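Long-range contact in osmolarity sensor protein EnvZ (Escherichia coli, PDB 5XGA), which is a membrane histidine kinase that senses osmolarity and probably controls a partner response regulator by phosphorylation: residues A[64-76]-A[88-101]. Sequence-based numbering, arbitrary orientation.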
# COMPACT_ATOMS: atom_id res chain seq x y z
N ALA A 64 15.47 8.17 1.26
CA ALA A 64 14.37 9.04 0.84
C ALA A 64 13.31 9.25 1.92
O ALA A 64 12.37 10.03 1.73
CB ALA A 64 13.74 8.49 -0.41
N GLY A 65 13.45 8.56 3.04
CA GLY A 65 12.53 8.71 4.15
C GLY A 65 12.31 7.43 4.94
O GLY A 65 11.79 7.46 6.05
N LEU A 66 12.71 6.31 4.35
CA LEU A 66 12.53 5.02 5.00
C LEU A 66 13.24 4.98 6.34
O LEU A 66 12.77 4.36 7.29
CB LEU A 66 13.04 3.90 4.10
CG LEU A 66 12.98 2.51 4.73
CD1 LEU A 66 11.54 2.14 5.04
CD2 LEU A 66 13.62 1.50 3.81
N ARG A 67 14.38 5.65 6.44
CA ARG A 67 15.21 5.51 7.63
C ARG A 67 14.53 6.09 8.87
O ARG A 67 14.79 5.64 9.98
CB ARG A 67 16.57 6.17 7.41
CG ARG A 67 17.60 5.21 6.82
CD ARG A 67 18.32 4.45 7.92
NE ARG A 67 18.85 5.37 8.92
CZ ARG A 67 20.04 5.96 8.85
NH1 ARG A 67 20.85 5.73 7.83
NH2 ARG A 67 20.43 6.78 9.82
N TRP A 68 13.65 7.06 8.68
CA TRP A 68 12.94 7.66 9.80
C TRP A 68 11.62 6.94 10.06
O TRP A 68 10.95 7.17 11.07
CB TRP A 68 12.67 9.14 9.52
CG TRP A 68 13.83 9.84 8.84
CD1 TRP A 68 13.78 10.64 7.74
CD2 TRP A 68 15.21 9.76 9.22
NE1 TRP A 68 15.05 11.08 7.42
CE2 TRP A 68 15.94 10.56 8.31
CE3 TRP A 68 15.91 9.11 10.25
CZ2 TRP A 68 17.33 10.71 8.40
CZ3 TRP A 68 17.29 9.26 10.33
CH2 TRP A 68 17.98 10.05 9.41
N ALA A 69 11.25 6.06 9.14
CA ALA A 69 9.98 5.36 9.20
C ALA A 69 9.99 4.26 10.26
O ALA A 69 10.94 3.49 10.35
CB ALA A 69 9.65 4.77 7.83
N GLN A 70 8.93 4.18 11.06
CA GLN A 70 8.88 3.19 12.14
C GLN A 70 7.94 2.04 11.81
O GLN A 70 6.91 2.24 11.18
CB GLN A 70 8.45 3.85 13.45
CG GLN A 70 8.96 5.28 13.62
CD GLN A 70 7.86 6.32 13.46
OE1 GLN A 70 7.79 7.02 12.44
NE2 GLN A 70 6.99 6.42 14.46
N HIS A 71 8.29 0.84 12.27
CA HIS A 71 7.48 -0.35 12.05
C HIS A 71 6.13 -0.22 12.74
O HIS A 71 6.06 0.16 13.90
CB HIS A 71 8.23 -1.60 12.54
CG HIS A 71 7.40 -2.85 12.58
ND1 HIS A 71 7.25 -3.69 11.50
CD2 HIS A 71 6.68 -3.41 13.59
CE1 HIS A 71 6.47 -4.71 11.84
NE2 HIS A 71 6.11 -4.56 13.10
N TYR A 72 5.06 -0.51 12.02
CA TYR A 72 3.72 -0.57 12.60
C TYR A 72 3.21 -2.01 12.57
O TYR A 72 2.93 -2.56 11.51
CB TYR A 72 2.76 0.33 11.85
CG TYR A 72 2.80 1.76 12.31
CD1 TYR A 72 3.99 2.50 12.25
CD2 TYR A 72 1.67 2.39 12.81
CE1 TYR A 72 4.03 3.81 12.68
CE2 TYR A 72 1.70 3.70 13.24
CZ TYR A 72 2.88 4.41 13.17
OH TYR A 72 2.91 5.71 13.59
N GLU A 73 3.08 -2.62 13.75
CA GLU A 73 2.81 -4.04 13.85
C GLU A 73 1.40 -4.36 13.42
O GLU A 73 1.17 -5.26 12.62
CB GLU A 73 3.07 -4.53 15.28
CG GLU A 73 2.80 -6.01 15.52
CD GLU A 73 3.85 -6.93 14.93
OE1 GLU A 73 4.82 -6.44 14.31
OE2 GLU A 73 3.70 -8.17 15.07
N PHE A 74 0.43 -3.62 13.95
CA PHE A 74 -0.95 -3.89 13.57
C PHE A 74 -1.16 -3.62 12.09
O PHE A 74 -1.74 -4.44 11.38
CB PHE A 74 -1.93 -3.09 14.41
CG PHE A 74 -3.36 -3.34 14.05
CD1 PHE A 74 -3.96 -4.56 14.35
CD2 PHE A 74 -4.10 -2.39 13.37
CE1 PHE A 74 -5.28 -4.81 14.00
CE2 PHE A 74 -5.42 -2.63 13.02
CZ PHE A 74 -6.00 -3.85 13.33
N LEU A 75 -0.69 -2.47 11.61
CA LEU A 75 -0.86 -2.16 10.19
C LEU A 75 -0.22 -3.24 9.31
O LEU A 75 -0.76 -3.61 8.27
CB LEU A 75 -0.25 -0.80 9.85
CG LEU A 75 -0.81 0.45 10.55
CD1 LEU A 75 -0.16 1.68 9.95
CD2 LEU A 75 -2.34 0.55 10.44
N SER A 76 0.96 -3.72 9.72
CA SER A 76 1.64 -4.75 8.94
C SER A 76 0.82 -6.05 8.88
O SER A 76 0.73 -6.68 7.84
CB SER A 76 3.04 -5.03 9.52
OG SER A 76 3.83 -3.85 9.54
N GLU A 88 5.56 -6.00 5.36
CA GLU A 88 6.04 -5.04 6.33
C GLU A 88 5.45 -3.66 5.98
O GLU A 88 5.54 -3.23 4.84
CB GLU A 88 7.57 -4.99 6.32
CG GLU A 88 8.20 -3.76 6.97
CD GLU A 88 8.15 -3.78 8.47
OE1 GLU A 88 7.09 -4.11 9.02
OE2 GLU A 88 9.18 -3.46 9.10
N VAL A 89 4.84 -3.00 6.95
CA VAL A 89 4.39 -1.63 6.78
C VAL A 89 5.13 -0.75 7.77
O VAL A 89 5.11 -0.99 8.98
CB VAL A 89 2.86 -1.48 7.01
CG1 VAL A 89 2.47 -0.01 7.09
CG2 VAL A 89 2.07 -2.24 5.91
N ARG A 90 5.80 0.28 7.25
CA ARG A 90 6.43 1.28 8.11
C ARG A 90 5.83 2.64 7.81
O ARG A 90 5.43 2.90 6.67
CB ARG A 90 7.95 1.29 7.89
CG ARG A 90 8.62 -0.01 8.25
CD ARG A 90 10.13 0.15 8.36
NE ARG A 90 10.78 -1.15 8.24
CZ ARG A 90 12.04 -1.32 7.87
NH1 ARG A 90 12.80 -0.26 7.60
NH2 ARG A 90 12.54 -2.54 7.77
N VAL A 91 5.76 3.51 8.81
CA VAL A 91 5.16 4.82 8.57
C VAL A 91 6.09 5.94 9.00
O VAL A 91 6.60 5.97 10.13
CB VAL A 91 3.82 5.01 9.29
CG1 VAL A 91 3.23 6.39 8.94
CG2 VAL A 91 2.84 3.89 8.91
N GLU A 92 6.30 6.85 8.06
CA GLU A 92 7.10 8.04 8.26
C GLU A 92 6.12 9.14 8.62
O GLU A 92 5.40 9.66 7.76
CB GLU A 92 7.90 8.35 6.99
CG GLU A 92 8.52 9.71 6.88
CD GLU A 92 9.22 9.89 5.55
OE1 GLU A 92 9.86 10.93 5.34
OE2 GLU A 92 9.12 8.97 4.71
N VAL A 93 6.05 9.44 9.91
CA VAL A 93 5.09 10.41 10.40
C VAL A 93 5.71 11.79 10.37
O VAL A 93 5.10 12.78 10.78
CB VAL A 93 4.60 10.06 11.82
CG1 VAL A 93 3.62 8.89 11.75
CG2 VAL A 93 5.78 9.74 12.73
N ASN A 94 6.95 11.84 9.87
CA ASN A 94 7.56 13.10 9.48
C ASN A 94 6.80 13.64 8.27
O ASN A 94 5.98 12.93 7.68
CB ASN A 94 9.05 12.93 9.16
CG ASN A 94 9.57 11.53 9.46
OD1 ASN A 94 8.96 10.76 10.21
ND2 ASN A 94 10.72 11.19 8.87
N LYS A 95 7.09 14.88 7.89
CA LYS A 95 6.39 15.55 6.80
C LYS A 95 4.95 15.85 7.23
O LYS A 95 4.12 16.25 6.41
CB LYS A 95 6.42 14.69 5.52
CG LYS A 95 7.81 14.25 5.10
CD LYS A 95 7.77 13.01 4.20
CE LYS A 95 7.78 13.38 2.72
NZ LYS A 95 6.61 14.20 2.33
N SER A 96 4.67 15.63 8.51
CA SER A 96 3.37 15.91 9.12
C SER A 96 2.22 15.10 8.49
O SER A 96 1.36 14.58 9.22
CB SER A 96 3.06 17.41 9.05
OG SER A 96 2.06 17.77 9.99
N SER A 97 2.18 15.02 7.17
CA SER A 97 1.25 14.12 6.49
C SER A 97 1.96 12.79 6.26
O SER A 97 2.99 12.75 5.60
CB SER A 97 0.75 14.71 5.17
OG SER A 97 -0.36 13.98 4.67
N PRO A 98 1.42 11.70 6.83
CA PRO A 98 2.15 10.43 6.87
C PRO A 98 2.54 9.92 5.48
O PRO A 98 1.86 10.21 4.49
CB PRO A 98 1.14 9.47 7.53
CG PRO A 98 0.10 10.32 8.14
CD PRO A 98 0.03 11.56 7.30
N VAL A 99 3.64 9.18 5.44
CA VAL A 99 4.06 8.47 4.24
C VAL A 99 4.19 6.99 4.60
O VAL A 99 4.92 6.64 5.53
CB VAL A 99 5.37 9.02 3.69
CG1 VAL A 99 5.84 8.21 2.48
CG2 VAL A 99 5.20 10.48 3.30
N VAL A 100 3.46 6.13 3.89
CA VAL A 100 3.53 4.70 4.16
C VAL A 100 4.60 4.06 3.30
O VAL A 100 4.73 4.36 2.10
CB VAL A 100 2.17 4.00 3.90
CG1 VAL A 100 2.33 2.47 3.95
CG2 VAL A 100 1.13 4.48 4.91
N TRP A 101 5.41 3.22 3.93
CA TRP A 101 6.43 2.44 3.25
C TRP A 101 6.04 0.97 3.39
O TRP A 101 5.80 0.50 4.49
CB TRP A 101 7.82 2.70 3.84
CG TRP A 101 8.35 4.07 3.54
CD1 TRP A 101 8.14 5.22 4.26
CD2 TRP A 101 9.18 4.44 2.44
NE1 TRP A 101 8.78 6.27 3.66
CE2 TRP A 101 9.43 5.82 2.54
CE3 TRP A 101 9.73 3.72 1.36
CZ2 TRP A 101 10.22 6.50 1.61
CZ3 TRP A 101 10.51 4.40 0.44
CH2 TRP A 101 10.74 5.78 0.57
O HOH W 1 9.51 10.13 1.97
O HOH W 2 12.88 2.34 8.85
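A chi1 of 170° swings the His71 ring away from its backbone N, and a bend at chi2 (76°) folds the Glu88 chain back, so that imidazole and carboxylate come together on the face of the sheet that also carries Arg90. His71 ND1 donates to the syn lone pair of Glu88 OE2 at 3.1 Å, the carboxylate lying at the ring edge. Arg90 NE forms a salt bridge with the same oxygen from above the carboxylate plane; two donors thus grip this oxygen, which would probably favour the charged form of the carboxylate.

Beneath this polar cluster runs a short antiparallel pairing. Gln70 and Val91 exchange backbone hydrogen bonds, and Tyr72 N, at the N-cap of helix 73-83, meets Val89 O at 3.1 Å. One turn into that helix, Ser76 OG accepts from Val89 N (2.9 Å) while donating to Tyr72 O, tying the helix start to the strand. On the other face of the sheet Val91 CG2 lies 3.9 Å from the Tyr72 ring centroid, a CH-pi contact, with Leu75 CD1 beside it and helix 10-24 covering the group.

At the far end Leu66 CA sits over the five-membered ring of Trp101, whose NE1 is held by Glu92 OE2 at 2.9 Å. A water joins that carboxylate to Ala64 O. Together these contacts pair edge strand 70-71 with strand 87-92 in the antiparallel sheet of the alpha/beta periplasmic domain of this histidine kinase.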